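Local coordinates for protein DNA polymerase sliding clamp C (Sulfolobus tokodaii, PDB 3AIZ) that forms, with partner subunits, a ring around DNA that tethers the replicative polymerase and other DNA-processing proteins to their template, at residues M1-I14 / I51-E65. Sequence-based numbering, arbitrary orientation.
Sequences MRVKVIDADAFSYI and IPAGYFEEYNVEKEE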
loop_
_atom_site.group_PDB
_atom_site.type_symbol
_atom_site.label_atom_id
_atom_site.label_comp_id
_atom_site.label_asym_id
_atom_site.label_seq_id
_atom_site.Cartn_x
_atom_site.Cartn_y
_atom_site.Cartn_z
ATOM N N MET C 1 -25.654 -7.208 -44.293
ATOM C CA MET C 1 -24.232 -7.071 -44.591
ATOM C C MET C 1 -23.374 -7.983 -43.719
ATOM O O MET C 1 -23.861 -8.566 -42.751
ATOM C CB MET C 1 -23.789 -5.611 -44.444
ATOM C CG MET C 1 -24.478 -4.845 -43.322
ATOM S SD MET C 1 -24.170 -5.522 -41.678
ATOM C CE MET C 1 -22.382 -5.470 -41.617
ATOM N N ARG C 2 -22.098 -8.101 -44.073
ATOM C CA ARG C 2 -21.168 -8.947 -43.331
ATOM C C ARG C 2 -19.784 -8.306 -43.258
ATOM O O ARG C 2 -19.146 -8.063 -44.282
ATOM C CB ARG C 2 -21.078 -10.334 -43.970
ATOM C CG ARG C 2 -20.220 -11.322 -43.196
ATOM C CD ARG C 2 -20.232 -12.694 -43.851
ATOM N NE ARG C 2 -19.435 -13.667 -43.110
ATOM C CZ ARG C 2 -18.131 -13.857 -43.291
ATOM N NH1 ARG C 2 -17.486 -14.766 -42.571
ATOM N NH2 ARG C 2 -17.472 -13.137 -44.190
ATOM N N VAL C 3 -19.325 -8.044 -42.037
ATOM C CA VAL C 3 -18.059 -7.355 -41.818
ATOM C C VAL C 3 -17.177 -8.111 -40.824
ATOM O O VAL C 3 -17.678 -8.729 -39.884
ATOM C CB VAL C 3 -18.296 -5.916 -41.312
ATOM C CG1 VAL C 3 -16.988 -5.263 -40.919
ATOM C CG2 VAL C 3 -19.009 -5.092 -42.373
ATOM N N LYS C 4 -15.865 -8.061 -41.036
ATOM C CA LYS C 4 -14.922 -8.759 -40.167
ATOM C C LYS C 4 -13.798 -7.851 -39.674
ATOM O O LYS C 4 -13.118 -7.198 -40.466
ATOM C CB LYS C 4 -14.329 -9.973 -40.886
ATOM C CG LYS C 4 -13.260 -10.705 -40.087
ATOM C CD LYS C 4 -12.634 -11.829 -40.896
ATOM C CE LYS C 4 -11.568 -12.560 -40.094
ATOM N NZ LYS C 4 -10.952 -13.672 -40.872
ATOM N N VAL C 5 -13.606 -7.821 -38.359
ATOM C CA VAL C 5 -12.540 -7.039 -37.747
ATOM C C VAL C 5 -11.484 -7.961 -37.155
ATOM O O VAL C 5 -11.815 -8.959 -36.517
ATOM C CB VAL C 5 -13.081 -6.138 -36.623
ATOM C CG1 VAL C 5 -11.939 -5.417 -35.921
ATOM C CG2 VAL C 5 -14.088 -5.144 -37.174
ATOM N N ILE C 6 -10.214 -7.629 -37.361
ATOM C CA ILE C 6 -9.129 -8.430 -36.805
ATOM C C ILE C 6 -8.768 -7.989 -35.387
ATOM O O ILE C 6 -8.936 -8.749 -34.435
ATOM C CB ILE C 6 -7.877 -8.403 -37.700
ATOM C CG1 ILE C 6 -8.168 -9.098 -39.032
ATOM C CG2 ILE C 6 -6.708 -9.078 -36.998
ATOM C CD1 ILE C 6 -6.980 -9.151 -39.969
ATOM N N ASP C 7 -8.272 -6.763 -35.250
ATOM C CA ASP C 7 -7.945 -6.223 -33.935
ATOM C C ASP C 7 -9.214 -5.768 -33.225
ATOM O O ASP C 7 -9.448 -4.570 -33.059
ATOM C CB ASP C 7 -6.957 -5.061 -34.054
ATOM C CG ASP C 7 -6.451 -4.582 -32.703
ATOM O OD1 ASP C 7 -6.903 -5.117 -31.668
ATOM O OD2 ASP C 7 -5.598 -3.669 -32.676
ATOM N N ALA C 8 -10.028 -6.730 -32.808
ATOM C CA ALA C 8 -11.316 -6.437 -32.190
ATOM C C ALA C 8 -11.165 -5.864 -30.786
ATOM O O ALA C 8 -12.108 -5.293 -30.239
ATOM C CB ALA C 8 -12.189 -7.684 -32.165
ATOM N N ASP C 9 -9.980 -6.019 -30.205
ATOM C CA ASP C 9 -9.722 -5.504 -28.863
ATOM C C ASP C 9 -9.780 -3.981 -28.854
ATOM O O ASP C 9 -10.472 -3.378 -28.033
ATOM C CB ASP C 9 -8.361 -5.980 -28.352
ATOM C CG ASP C 9 -8.117 -5.598 -26.903
ATOM O OD1 ASP C 9 -9.075 -5.653 -26.103
ATOM O OD2 ASP C 9 -6.968 -5.248 -26.563
ATOM N N ALA C 10 -9.045 -3.362 -29.772
ATOM C CA ALA C 10 -9.051 -1.913 -29.901
ATOM C C ALA C 10 -10.409 -1.449 -30.411
ATOM O O ALA C 10 -10.984 -0.488 -29.899
ATOM C CB ALA C 10 -7.946 -1.461 -30.841
ATOM N N PHE C 11 -10.916 -2.152 -31.417
ATOM C CA PHE C 11 -12.203 -1.833 -32.023
ATOM C C PHE C 11 -13.308 -1.670 -30.982
ATOM O O PHE C 11 -14.176 -0.810 -31.117
ATOM C CB PHE C 11 -12.587 -2.918 -33.033
ATOM C CG PHE C 11 -13.875 -2.651 -33.755
ATOM C CD1 PHE C 11 -13.891 -1.900 -34.918
ATOM C CD2 PHE C 11 -15.071 -3.162 -33.278
ATOM C CE1 PHE C 11 -15.074 -1.657 -35.587
ATOM C CE2 PHE C 11 -16.258 -2.922 -33.944
ATOM C CZ PHE C 11 -16.259 -2.170 -35.100
ATOM N N SER C 12 -13.270 -2.495 -29.940
ATOM C CA SER C 12 -14.310 -2.473 -28.919
ATOM C C SER C 12 -14.296 -1.179 -28.108
ATOM O O SER C 12 -15.342 -0.706 -27.664
ATOM C CB SER C 12 -14.177 -3.678 -27.987
ATOM O OG SER C 12 -12.971 -3.621 -27.246
ATOM N N TYR C 13 -13.110 -0.610 -27.922
ATOM C CA TYR C 13 -12.966 0.598 -27.112
ATOM C C TYR C 13 -13.616 1.826 -27.749
ATOM O O TYR C 13 -13.928 2.796 -27.060
ATOM C CB TYR C 13 -11.494 0.869 -26.795
ATOM C CG TYR C 13 -10.977 0.078 -25.613
ATOM C CD1 TYR C 13 -10.386 -1.165 -25.789
ATOM C CD2 TYR C 13 -11.091 0.574 -24.320
ATOM C CE1 TYR C 13 -9.918 -1.890 -24.709
ATOM C CE2 TYR C 13 -10.626 -0.143 -23.237
ATOM C CZ TYR C 13 -10.040 -1.374 -23.435
ATOM O OH TYR C 13 -9.574 -2.093 -22.358
ATOM N N ILE C 14 -13.816 1.780 -29.063
ATOM C CA ILE C 14 -14.529 2.846 -29.755
ATOM C C ILE C 14 -15.947 2.956 -29.206
ATOM O O ILE C 14 -16.483 4.052 -29.046
ATOM C CB ILE C 14 -14.607 2.588 -31.273
ATOM C CG1 ILE C 14 -13.205 2.487 -31.877
ATOM C CG2 ILE C 14 -15.405 3.684 -31.961
ATOM C CD1 ILE C 14 -13.206 2.214 -33.366
ATOM N N ILE C 51 -15.618 4.741 -40.084
ATOM C CA ILE C 51 -14.726 3.593 -40.144
ATOM C C ILE C 51 -14.769 2.999 -41.546
ATOM O O ILE C 51 -15.617 2.160 -41.844
ATOM C CB ILE C 51 -15.121 2.523 -39.113
ATOM C CG1 ILE C 51 -15.257 3.153 -37.724
ATOM C CG2 ILE C 51 -14.103 1.399 -39.097
ATOM C CD1 ILE C 51 -15.691 2.182 -36.652
ATOM N N PRO C 52 -13.851 3.446 -42.414
ATOM C CA PRO C 52 -13.801 3.061 -43.829
ATOM C C PRO C 52 -13.725 1.552 -44.025
ATOM O O PRO C 52 -13.316 0.828 -43.117
ATOM C CB PRO C 52 -12.510 3.720 -44.324
ATOM C CG PRO C 52 -12.288 4.859 -43.394
ATOM C CD PRO C 52 -12.773 4.384 -42.061
ATOM N N ALA C 53 -14.117 1.090 -45.208
ATOM C CA ALA C 53 -14.092 -0.331 -45.528
ATOM C C ALA C 53 -12.701 -0.926 -45.333
ATOM O O ALA C 53 -12.559 -2.060 -44.878
ATOM C CB ALA C 53 -14.573 -0.557 -46.951
ATOM N N GLY C 54 -11.678 -0.150 -45.678
ATOM C CA GLY C 54 -10.303 -0.606 -45.586
ATOM C C GLY C 54 -9.870 -0.947 -44.173
ATOM O O GLY C 54 -8.937 -1.724 -43.974
ATOM N N TYR C 55 -10.545 -0.358 -43.191
ATOM C CA TYR C 55 -10.248 -0.626 -41.788
ATOM C C TYR C 55 -10.476 -2.098 -41.470
ATOM O O TYR C 55 -9.775 -2.684 -40.646
ATOM C CB TYR C 55 -11.121 0.248 -40.885
ATOM C CG TYR C 55 -10.945 -0.008 -39.404
ATOM C CD1 TYR C 55 -10.041 0.733 -38.654
ATOM C CD2 TYR C 55 -11.688 -0.985 -38.753
ATOM C CE1 TYR C 55 -9.878 0.507 -37.303
ATOM C CE2 TYR C 55 -11.533 -1.218 -37.401
ATOM C CZ TYR C 55 -10.626 -0.470 -36.680
ATOM O OH TYR C 55 -10.467 -0.698 -35.333
ATOM N N PHE C 56 -11.464 -2.688 -42.136
ATOM C CA PHE C 56 -11.813 -4.083 -41.917
ATOM C C PHE C 56 -11.028 -4.993 -42.850
ATOM O O PHE C 56 -10.605 -4.576 -43.930
ATOM C CB PHE C 56 -13.311 -4.294 -42.146
ATOM C CG PHE C 56 -14.182 -3.329 -41.396
ATOM C CD1 PHE C 56 -14.455 -3.521 -40.053
ATOM C CD2 PHE C 56 -14.734 -2.234 -42.037
ATOM C CE1 PHE C 56 -15.262 -2.639 -39.362
ATOM C CE2 PHE C 56 -15.540 -1.347 -41.352
ATOM C CZ PHE C 56 -15.804 -1.549 -40.013
ATOM N N GLU C 57 -10.834 -6.240 -42.431
ATOM C CA GLU C 57 -10.213 -7.239 -43.288
ATOM C C GLU C 57 -11.204 -7.665 -44.365
ATOM O O GLU C 57 -10.828 -7.905 -45.512
ATOM C CB GLU C 57 -9.769 -8.453 -42.472
ATOM C CG GLU C 57 -9.106 -9.540 -43.300
ATOM C CD GLU C 57 -8.846 -10.804 -42.504
ATOM O OE1 GLU C 57 -9.215 -10.843 -41.312
ATOM O OE2 GLU C 57 -8.275 -11.760 -43.072
ATOM N N GLU C 58 -12.474 -7.754 -43.982
ATOM C CA GLU C 58 -13.542 -8.085 -44.917
ATOM C C GLU C 58 -14.701 -7.113 -44.746
ATOM O O GLU C 58 -15.165 -6.877 -43.631
ATOM C CB GLU C 58 -14.029 -9.519 -44.702
ATOM C CG GLU C 58 -12.978 -10.586 -44.969
ATOM C CD GLU C 58 -13.497 -11.993 -44.731
ATOM O OE1 GLU C 58 -14.696 -12.141 -44.409
ATOM O OE2 GLU C 58 -12.705 -12.951 -44.864
ATOM N N TYR C 59 -15.164 -6.548 -45.857
ATOM C CA TYR C 59 -16.270 -5.601 -45.829
ATOM C C TYR C 59 -17.223 -5.863 -46.989
ATOM O O TYR C 59 -16.900 -5.584 -48.143
ATOM C CB TYR C 59 -15.746 -4.164 -45.889
ATOM C CG TYR C 59 -16.778 -3.118 -45.533
ATOM C CD1 TYR C 59 -16.966 -2.723 -44.215
ATOM C CD2 TYR C 59 -17.565 -2.527 -46.513
ATOM C CE1 TYR C 59 -17.908 -1.769 -43.883
ATOM C CE2 TYR C 59 -18.510 -1.571 -46.189
ATOM C CZ TYR C 59 -18.677 -1.197 -44.873
ATOM O OH TYR C 59 -19.616 -0.247 -44.544
ATOM N N ASN C 60 -18.396 -6.401 -46.676
ATOM C CA ASN C 60 -19.370 -6.751 -47.702
ATOM C C ASN C 60 -20.726 -6.094 -47.470
ATOM O O ASN C 60 -21.612 -6.679 -46.846
ATOM C CB ASN C 60 -19.530 -8.272 -47.783
ATOM C CG ASN C 60 -20.485 -8.702 -48.881
ATOM O OD1 ASN C 60 -20.883 -7.898 -49.725
ATOM N ND2 ASN C 60 -20.854 -9.978 -48.876
ATOM N N VAL C 61 -20.882 -4.875 -47.977
ATOM C CA VAL C 61 -22.145 -4.155 -47.865
ATOM C C VAL C 61 -22.662 -3.763 -49.244
ATOM O O VAL C 61 -22.139 -2.841 -49.870
ATOM C CB VAL C 61 -22.001 -2.888 -47.006
ATOM C CG1 VAL C 61 -23.337 -2.167 -46.900
ATOM C CG2 VAL C 61 -21.468 -3.238 -45.627
ATOM N N GLU C 62 -23.688 -4.466 -49.713
ATOM C CA GLU C 62 -24.256 -4.198 -51.031
ATOM C C GLU C 62 -24.965 -2.846 -51.079
ATOM O O GLU C 62 -24.626 -1.988 -51.892
ATOM C CB GLU C 62 -25.199 -5.327 -51.458
ATOM C CG GLU C 62 -26.240 -5.711 -50.417
ATOM C CD GLU C 62 -27.110 -6.872 -50.866
ATOM O OE1 GLU C 62 -26.902 -7.374 -51.991
ATOM O OE2 GLU C 62 -28.003 -7.282 -50.094
ATOM N N LYS C 63 -25.948 -2.662 -50.204
ATOM C CA LYS C 63 -26.653 -1.390 -50.107
ATOM C C LYS C 63 -26.631 -0.888 -48.668
ATOM O O LYS C 63 -26.450 -1.669 -47.735
ATOM C CB LYS C 63 -28.094 -1.528 -50.603
ATOM C CG LYS C 63 -28.828 -0.201 -50.743
ATOM C CD LYS C 63 -30.219 -0.389 -51.326
ATOM C CE LYS C 63 -30.919 0.949 -51.518
ATOM N NZ LYS C 63 -32.281 0.789 -52.097
ATOM N N GLU C 64 -26.811 0.418 -48.491
ATOM C CA GLU C 64 -26.793 1.016 -47.160
ATOM C C GLU C 64 -27.755 0.300 -46.219
ATOM O O GLU C 64 -28.881 -0.024 -46.596
ATOM C CB GLU C 64 -27.132 2.508 -47.226
ATOM C CG GLU C 64 -27.099 3.207 -45.873
ATOM C CD GLU C 64 -27.178 4.718 -45.989
ATOM O OE1 GLU C 64 -27.394 5.222 -47.112
ATOM O OE2 GLU C 64 -27.022 5.403 -44.955
ATOM N N GLU C 65 -27.303 0.052 -44.996
ATOM C CA GLU C 65 -28.128 -0.629 -44.008
ATOM C C GLU C 65 -27.916 -0.055 -42.610
ATOM O O GLU C 65 -26.842 -0.197 -42.025
ATOM C CB GLU C 65 -27.840 -2.130 -44.016
ATOM C CG GLU C 65 -28.750 -2.936 -43.107
ATOM C CD GLU C 65 -28.523 -4.427 -43.238
ATOM O OE1 GLU C 65 -27.673 -4.829 -44.062
ATOM O OE2 GLU C 65 -29.195 -5.197 -42.519
#
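Strand 58-60 lies at one edge of the five-stranded antiparallel sheet of the N-terminal PCNA domain, paired with strand 2-5. In the hydrogen-bonded pair Arg-2 with Asn-60, Arg-2 N donates to Asn-60 O and Asn-60 N to Arg-2 O, while Lys-4 N donates to Glu-58 O at 2.9 Å. Just ahead of strand 58-60, Glu-57 N donates to Lys-4 O, keeping the chains joined where 51-65 turns.

The outward face carries charge, as suits a surface sheet. Arg-2 and Glu-58 run side by side in a salt bridge, NH2 meeting Glu-58 OE1 at 3.0 Å; OE1 sits 21° out of the guanidinium plane, and the guanidinium and carboxylate planes are turned 40° apart. The long, extended Lys-4 chain runs alongside Glu-57, placing NZ 3.3 Å from Glu-57 OE1. At the chain start, the Met-1 amino group pairs with Glu-65 OE1 on its syn side, and Thr-91 holds the other oxygen, OE2.

Inward, branched and aromatic residues fill the interior. Val-3 CG1, set anti to its own N (chi1 173°), lies over one face of Phe-56 as CH-pi packing, while CG2 leans on Tyr-59. Val-5 CG2 approaches the Phe-56 edge and also lies over a face of Phe-11. From helix 8-18, Phe-11 brings CD1 to Tyr-55 CE2 at 3.5 Å, and Ile-14 CD1 meets Ile-51 CD1 end to end, two aliphatic ends suited to a buried interior.

Strand 2-5 is flanked in its sheet by 58-60 and 86-91. Phe-29 packs on Met-1, Val-3, Tyr-59 and Val-61; Leu-34 packs on Ile-51 and Phe-56. Because Ile-51 belongs to strand 45-52 of the large nine-stranded sheet, the contact joins both sheets and helix 8-18.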